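Local structure of adenosine deaminase (Burkholderia ambifaria, 4GXW) at residues Ala136-Met141 and Asp180-Ile185; Glu100-Ala105 and Ile150-Ile155. The protein binds a zinc ion as a metal-dependent hydrolase of the adenosine and AMP deaminase family and probably deaminates adenine or a related purine. All coordinates share one frame; numbering follows the deposited sequence.

Contact 1 of 2, residues Ala136-Met141 and Asp180-Ile185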
ATOM      1  N   ALA A 136     -15.467  10.686  -9.556  1.00  9.51           N
ATOM      2  CA  ALA A 136     -15.244  11.447  -8.331  1.00 10.46           C
ATOM      3  C   ALA A 136     -13.826  11.231  -7.794  1.00  9.58           C
ATOM      4  O   ALA A 136     -13.144  12.177  -7.382  1.00  9.25           O
ATOM      5  CB  ALA A 136     -16.273  11.078  -7.281  1.00 12.32           C
ATOM      6  N   ILE A 137     -13.375   9.979  -7.789  1.00  9.44           N
ATOM      7  CA  ILE A 137     -12.014   9.701  -7.345  1.00  8.66           C
ATOM      8  C   ILE A 137     -10.995  10.403  -8.244  1.00 10.54           C
ATOM      9  O   ILE A 137     -10.036  10.999  -7.757  1.00  9.66           O
ATOM     10  CB  ILE A 137     -11.739   8.176  -7.279  1.00  8.06           C
ATOM     11  CG1 ILE A 137     -12.615   7.534  -6.197  1.00  8.48           C
ATOM     12  CG2 ILE A 137     -10.262   7.912  -6.983  1.00  9.25           C
ATOM     13  CD1 ILE A 137     -12.652   6.016  -6.234  1.00 10.78           C
ATOM     14  N   VAL A 138     -11.219  10.338  -9.553  1.00 10.48           N
ATOM     15  CA  VAL A 138     -10.329  10.979 -10.518  1.00 10.15           C
ATOM     16  C   VAL A 138     -10.274  12.498 -10.299  1.00 10.73           C
ATOM     17  O   VAL A 138      -9.209  13.110 -10.397  1.00 10.24           O
ATOM     18  CB  VAL A 138     -10.726  10.620 -11.971  1.00 11.52           C
ATOM     19  CG1 VAL A 138     -10.010  11.505 -12.966  1.00 12.73           C
ATOM     20  CG2 VAL A 138     -10.407   9.151 -12.246  1.00 13.20           C
ATOM     21  N   THR A 139     -11.411  13.100  -9.960  1.00 10.05           N
ATOM     22  CA  THR A 139     -11.436  14.522  -9.632  1.00 11.31           C
ATOM     23  C   THR A 139     -10.562  14.813  -8.418  1.00 10.97           C
ATOM     24  O   THR A 139      -9.800  15.788  -8.408  1.00 11.35           O
ATOM     25  CB  THR A 139     -12.861  15.008  -9.359  1.00 12.31           C
ATOM     26  OG1 THR A 139     -13.633  14.882 -10.561  1.00 15.17           O
ATOM     27  CG2 THR A 139     -12.867  16.466  -8.924  1.00 14.20           C
ATOM     28  N   GLY A 140     -10.667  13.964  -7.399  1.00 10.35           N
ATOM     29  CA  GLY A 140      -9.846  14.119  -6.211  1.00 10.89           C
ATOM     30  C   GLY A 140      -8.370  14.026  -6.565  1.00  9.06           C
ATOM     31  O   GLY A 140      -7.558  14.811  -6.062  1.00 10.92           O
ATOM     32  N   MET A 141      -8.024  13.078  -7.434  1.00  9.30           N
ATOM     33  CA  MET A 141      -6.648  12.937  -7.917  1.00 10.16           C
ATOM     34  C   MET A 141      -6.169  14.176  -8.660  1.00  9.13           C
ATOM     35  O   MET A 141      -5.075  14.675  -8.397  1.00 10.61           O
ATOM     36  CB  MET A 141      -6.524  11.707  -8.820  1.00  9.20           C
ATOM     37  CG  MET A 141      -6.839  10.417  -8.087  1.00  9.15           C
ATOM     38  SD  MET A 141      -7.053   9.006  -9.179  1.00  9.98           S
ATOM     39  CE  MET A 141      -5.381   8.720  -9.724  1.00 10.29           C
ATOM     40  N   ASP A 180      -6.750   8.144 -18.045  1.00 14.36           N
ATOM     41  CA  ASP A 180      -5.305   8.008 -17.883  1.00 16.81           C
ATOM     42  C   ASP A 180      -4.909   7.691 -16.444  1.00 13.76           C
ATOM     43  O   ASP A 180      -3.900   7.032 -16.201  1.00 18.02           O
ATOM     44  CB  ASP A 180      -4.582   9.272 -18.356  1.00 19.85           C
ATOM     45  CG  ASP A 180      -4.619   9.441 -19.866  1.00 27.57           C
ATOM     46  OD1 ASP A 180      -5.059   8.505 -20.570  1.00 27.22           O
ATOM     47  OD2 ASP A 180      -4.200  10.513 -20.350  1.00 31.21           O
ATOM     48  N   GLU A 181      -5.715   8.156 -15.494  1.00 10.90           N
ATOM     49  CA  GLU A 181      -5.455   7.925 -14.074  1.00 12.45           C
ATOM     50  C   GLU A 181      -5.624   6.473 -13.633  1.00  9.98           C
ATOM     51  O   GLU A 181      -5.086   6.075 -12.596  1.00 13.33           O
ATOM     52  CB  GLU A 181      -6.378   8.800 -13.225  1.00 13.92           C
ATOM     53  CG  GLU A 181      -5.974  10.258 -13.146  1.00 16.75           C
ATOM     54  CD  GLU A 181      -6.397  11.076 -14.354  1.00 15.67           C
ATOM     55  OE1 GLU A 181      -7.123  10.561 -15.240  1.00 14.14           O
ATOM     56  OE2 GLU A 181      -5.998  12.258 -14.417  1.00 15.83           O
ATOM     57  N   VAL A 182      -6.381   5.686 -14.393  1.00  9.43           N
ATOM     58  CA  VAL A 182      -6.749   4.345 -13.959  1.00 10.43           C
ATOM     59  C   VAL A 182      -5.898   3.335 -14.717  1.00 11.63           C
ATOM     60  O   VAL A 182      -6.083   3.133 -15.917  1.00 12.79           O
ATOM     61  CB  VAL A 182      -8.257   4.103 -14.172  1.00 12.39           C
ATOM     62  CG1 VAL A 182      -8.656   2.721 -13.688  1.00 15.05           C
ATOM     63  CG2 VAL A 182      -9.062   5.176 -13.446  1.00 19.26           C
ATOM     64  N   ALA A 183      -4.964   2.711 -14.006  1.00 10.47           N
ATOM     65  CA  ALA A 183      -3.823   2.052 -14.631  1.00 10.62           C
ATOM     66  C   ALA A 183      -3.862   0.525 -14.656  1.00  9.52           C
ATOM     67  O   ALA A 183      -3.184  -0.091 -15.474  1.00 11.40           O
ATOM     68  CB  ALA A 183      -2.538   2.520 -13.965  1.00 13.34           C
ATOM     69  N   GLY A 184      -4.615  -0.088 -13.752  1.00  9.50           N
ATOM     70  CA  GLY A 184      -4.610  -1.534 -13.678  1.00  8.04           C
ATOM     71  C   GLY A 184      -5.449  -2.042 -12.539  1.00  8.06           C
ATOM     72  O   GLY A 184      -6.134  -1.244 -11.886  1.00  8.22           O
ATOM     73  N   ILE A 185      -5.384  -3.351 -12.305  1.00  7.71           N
ATOM     74  CA  ILE A 185      -6.162  -3.982 -11.244  1.00  7.25           C
ATOM     75  C   ILE A 185      -5.288  -4.652 -10.202  1.00  7.73           C
ATOM     76  O   ILE A 185      -4.133  -5.003 -10.458  1.00  7.68           O
ATOM     77  CB  ILE A 185      -7.186  -5.027 -11.777  1.00  8.19           C
ATOM     78  CG1 ILE A 185      -6.467  -6.204 -12.446  1.00 10.17           C
ATOM     79  CG2 ILE A 185      -8.198  -4.381 -12.700  1.00 10.73           C
ATOM     80  CD1 ILE A 185      -7.341  -7.436 -12.578  1.00 11.25           C
TER
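V138 and M141 of helix 130-148 meet E181 on the turn that leads into strand 184-188. The fold is the TIM barrel of the amidohydrolases. Here a helix of its outer layer packs on the entry to a strand.

Along the helix, I137 faces elsewhere and packs on L94 and A98 of helix 91-106. V138 is the first residue to touch. Both of its methyls meet E181. CG1 stands anti to the backbone N (chi1 168°) and reaches the carboxylate end, with V138 CG1 3.8 Å from E181 OE1. V138 CG2 lies 4.2 Å from E181 CB. It also makes a looser apolar touch, V138 CG2 to V182 CG2 at 4.4 Å. The side chains of V138 and E181 cross at about a right angle.

One helical turn after I137, M141 N bonds to I137 O. The M141 chain is extended to its sulfur and then bends at chi3 (71°). That bend carries CE to the aliphatic part of E181. The two side chains run past each other in opposite directions.

E181 is thus used at both ends. CB and CG give the methionine an apolar surface. The chain then folds back at chi2 (81°), and OE2 forms a salt bridge with R142, the residue after M141. The acid therefore ties the turn to the same helix that its methylenes pack on. The tightest touch between the two segments is M141 CE on E181 CB, at 3.6 Å.

Contact 2 of 2, residues Glu100-Ala105 and Ile150-Ile155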
ATOM      1  N   GLU A 100      -7.846  13.861   0.307  1.00  9.73           N
ATOM      2  CA  GLU A 100      -7.210  13.957   1.623  1.00 10.88           C
ATOM      3  C   GLU A 100      -6.066  12.961   1.800  1.00 10.11           C
ATOM      4  O   GLU A 100      -5.054  13.285   2.420  1.00 10.28           O
ATOM      5  CB  GLU A 100      -8.247  13.830   2.749  1.00  9.80           C
ATOM      6  CG  GLU A 100      -9.212  15.002   2.765  1.00 11.83           C
ATOM      7  CD  GLU A 100     -10.208  14.990   3.906  1.00 12.11           C
ATOM      8  OE1 GLU A 100     -10.224  14.027   4.703  1.00 14.90           O
ATOM      9  OE2 GLU A 100     -10.989  15.970   4.007  1.00 13.75           O
ATOM     10  N   TYR A 101      -6.217  11.759   1.255  1.00  9.86           N
ATOM     11  CA  TYR A 101      -5.127  10.787   1.270  1.00  9.13           C
ATOM     12  C   TYR A 101      -3.920  11.351   0.520  1.00  9.45           C
ATOM     13  O   TYR A 101      -2.797  11.346   1.038  1.00  8.97           O
ATOM     14  CB  TYR A 101      -5.551   9.430   0.682  1.00  9.70           C
ATOM     15  CG  TYR A 101      -4.362   8.629   0.201  1.00  9.31           C
ATOM     16  CD1 TYR A 101      -3.344   8.255   1.078  1.00 10.29           C
ATOM     17  CD2 TYR A 101      -4.225   8.296  -1.138  1.00  9.28           C
ATOM     18  CE1 TYR A 101      -2.230   7.554   0.627  1.00 10.40           C
ATOM     19  CE2 TYR A 101      -3.121   7.596  -1.599  1.00 10.05           C
ATOM     20  CZ  TYR A 101      -2.129   7.228  -0.716  1.00  9.63           C
ATOM     21  OH  TYR A 101      -1.038   6.525  -1.190  1.00 10.30           O
ATOM     22  N   LEU A 102      -4.150  11.866  -0.682  1.00  9.73           N
ATOM     23  CA  LEU A 102      -3.054  12.362  -1.500  1.00 10.02           C
ATOM     24  C   LEU A 102      -2.388  13.585  -0.864  1.00  9.93           C
ATOM     25  O   LEU A 102      -1.165  13.739  -0.946  1.00 10.05           O
ATOM     26  CB  LEU A 102      -3.503  12.627  -2.944  1.00  9.31           C
ATOM     27  CG  LEU A 102      -3.889  11.357  -3.710  1.00  8.47           C
ATOM     28  CD1 LEU A 102      -4.633  11.674  -4.994  1.00 10.69           C
ATOM     29  CD2 LEU A 102      -2.665  10.491  -3.996  1.00 10.28           C
ATOM     30  N   GLU A 103      -3.175  14.438  -0.210  1.00 10.66           N
ATOM     31  CA  GLU A 103      -2.608  15.547   0.560  1.00 10.61           C
ATOM     32  C   GLU A 103      -1.677  15.044   1.665  1.00 10.60           C
ATOM     33  O   GLU A 103      -0.570  15.547   1.844  1.00 11.02           O
ATOM     34  CB  GLU A 103      -3.717  16.398   1.180  1.00 11.47           C
ATOM     35  CG  GLU A 103      -3.172  17.548   2.008  1.00 12.31           C
ATOM     36  CD  GLU A 103      -4.247  18.452   2.582  1.00 12.70           C
ATOM     37  OE1 GLU A 103      -5.427  18.037   2.648  1.00 15.24           O
ATOM     38  OE2 GLU A 103      -3.898  19.592   2.980  1.00 18.62           O
ATOM     39  N   ASP A 104      -2.137  14.045   2.409  1.00 11.53           N
ATOM     40  CA  ASP A 104      -1.334  13.484   3.493  1.00 11.14           C
ATOM     41  C   ASP A 104      -0.070  12.790   2.983  1.00 10.18           C
ATOM     42  O   ASP A 104       0.993  12.906   3.606  1.00 11.43           O
ATOM     43  CB  ASP A 104      -2.163  12.528   4.356  1.00 11.16           C
ATOM     44  CG  ASP A 104      -3.239  13.247   5.165  1.00 14.96           C
ATOM     45  OD1 ASP A 104      -3.114  14.472   5.402  1.00 15.78           O
ATOM     46  OD2 ASP A 104      -4.211  12.577   5.585  1.00 15.10           O
ATOM     47  N   ALA A 105      -0.173  12.080   1.864  1.00 10.05           N
ATOM     48  CA  ALA A 105       1.003  11.447   1.269  1.00 10.19           C
ATOM     49  C   ALA A 105       2.010  12.502   0.797  1.00 11.09           C
ATOM     50  O   ALA A 105       3.220  12.392   1.059  1.00  9.95           O
ATOM     51  CB  ALA A 105       0.585  10.540   0.112  1.00  9.82           C
ATOM     52  N   ILE A 150       1.411  16.187  -6.359  1.00 11.79           N
ATOM     53  CA  ILE A 150       1.596  14.744  -6.279  1.00 12.78           C
ATOM     54  C   ILE A 150       0.894  14.049  -7.441  1.00 12.01           C
ATOM     55  O   ILE A 150      -0.265  14.357  -7.742  1.00 14.58           O
ATOM     56  CB  ILE A 150       1.084  14.181  -4.925  1.00 10.70           C
ATOM     57  CG1 ILE A 150       1.314  12.674  -4.823  1.00 11.40           C
ATOM     58  CG2 ILE A 150      -0.400  14.528  -4.681  1.00 11.90           C
ATOM     59  CD1 ILE A 150       0.988  12.111  -3.437  1.00 11.14           C
ATOM     60  N   GLY A 151       1.601  13.139  -8.105  1.00 10.71           N
ATOM     61  CA  GLY A 151       1.004  12.337  -9.166  1.00 10.52           C
ATOM     62  C   GLY A 151       0.378  11.085  -8.588  1.00  9.85           C
ATOM     63  O   GLY A 151       0.747  10.638  -7.496  1.00  9.92           O
ATOM     64  N   ALA A 152      -0.576  10.496  -9.304  1.00  9.64           N
ATOM     65  CA  ALA A 152      -1.263   9.325  -8.761  1.00  9.10           C
ATOM     66  C   ALA A 152      -1.853   8.431  -9.836  1.00  9.48           C
ATOM     67  O   ALA A 152      -2.150   8.888 -10.948  1.00 10.50           O
ATOM     68  CB  ALA A 152      -2.361   9.755  -7.776  1.00  9.98           C
ATOM     69  N   ARG A 153      -2.002   7.150  -9.502  1.00  8.93           N
ATOM     70  CA  ARG A 153      -2.812   6.226 -10.294  1.00  8.37           C
ATOM     71  C   ARG A 153      -3.807   5.518  -9.390  1.00  8.80           C
ATOM     72  O   ARG A 153      -3.517   5.243  -8.220  1.00  9.12           O
ATOM     73  CB  ARG A 153      -1.947   5.176 -10.993  1.00 10.57           C
ATOM     74  CG  ARG A 153      -0.877   5.733 -11.919  1.00 12.30           C
ATOM     75  CD  ARG A 153      -1.485   6.410 -13.137  1.00 13.54           C
ATOM     76  NE  ARG A 153      -0.455   6.887 -14.061  1.00 16.70           N
ATOM     77  CZ  ARG A 153       0.193   8.042 -13.935  1.00 19.63           C
ATOM     78  NH1 ARG A 153      -0.075   8.863 -12.926  1.00 21.64           N
ATOM     79  NH2 ARG A 153       1.114   8.382 -14.828  1.00 24.99           N
ATOM     80  N   LEU A 154      -4.968   5.208  -9.956  1.00  8.15           N
ATOM     81  CA  LEU A 154      -6.013   4.450  -9.281  1.00  8.67           C
ATOM     82  C   LEU A 154      -5.965   2.999  -9.743  1.00  8.86           C
ATOM     83  O   LEU A 154      -5.858   2.723 -10.941  1.00  9.34           O
ATOM     84  CB  LEU A 154      -7.377   5.046  -9.618  1.00  9.03           C
ATOM     85  CG  LEU A 154      -8.615   4.348  -9.052  1.00  8.53           C
ATOM     86  CD1 LEU A 154      -8.547   4.331  -7.528  1.00 12.40           C
ATOM     87  CD2 LEU A 154      -9.870   5.063  -9.537  1.00 10.48           C
ATOM     88  N   ILE A 155      -6.053   2.079  -8.786  1.00  7.91           N
ATOM     89  CA  ILE A 155      -6.008   0.647  -9.059  1.00  9.29           C
ATOM     90  C   ILE A 155      -7.278   0.008  -8.502  1.00  7.01           C
ATOM     91  O   ILE A 155      -7.330  -0.398  -7.336  1.00  8.11           O
ATOM     92  CB  ILE A 155      -4.743  -0.012  -8.455  1.00  7.79           C
ATOM     93  CG1 ILE A 155      -3.474   0.691  -8.953  1.00 10.41           C
ATOM     94  CG2 ILE A 155      -4.700  -1.506  -8.785  1.00  8.45           C
ATOM     95  CD1 ILE A 155      -2.186   0.187  -8.288  1.00 12.56           C
TER
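L102 of helix 91-106 and I150, just ahead of strand 151-159, cross at about a right angle. They carry most of this contact. It joins an outer helix of the TIM barrel to the start of a barrel strand.

L102 meets I150 with both its base and its tip. Its CB lies 4.0 Å from I150 CG2. The CD2 methyl reaches further along the strand segment to the methyl of A152, with L102 CD2 3.9 Å from A152 CB. L102 CD1 stands only slightly further from that methyl, at 4.1 Å. Both methyls of the fork therefore bear on A152 CB, while CD2 also touches I150 CD1. A144 of helix 130-148 and A113 of strand 110-117 also touch L102.

I150 is extended, with CG1 anti to the backbone N (chi1 -178°) and chi2 also near 180°. This sends CD1 out to the helix, where it meets three groups. It touches the L102 CD2 methyl, comes 3.7 Å from L102 O, and lies 3.9 Å from A105 CB. A105 follows L102 by three residues, so both CB atoms point to the strand segment. I150 CD1 bridges the two.

The A152 methyl points to the helix, while A152 O accepts a hydrogen bond from R153 NH1 (2.9 Å). The donor sits well above the carbonyl plane, yet the oxygen lies nearly in the plane of the guanidinium.

The four touching residues are all buried and meet mainly through apolar side chains, with the methyls of I150 also resting against L102 O. No directional bond joins the two segments, since the bond of R153 NH1 to A152 O stays within 150-155. The contact therefore rests on the fit of methyl groups and burial of hydrocarbon.

How the contacts relate
Contacts 1 and 2 lie on the same side of the chain's centre, with their own centres about 10 Å apart. Both join an outer helix to the start of a barrel strand, and strands 151-159 and 184-188 are neighbours in the parallel sheet. Backbone bonds, probably E181 O with L154 N and A183 N with L154 O, join the turn before strand 184-188 to strand 151-159. M141 of contact 1 also packs on A152 of contact 2. Contact 2 is closer to the chain's centre and fully buried. Contact 1 is mostly buried, but E181 is partly exposed and adds a charged end. Neither contact lies at the zinc site.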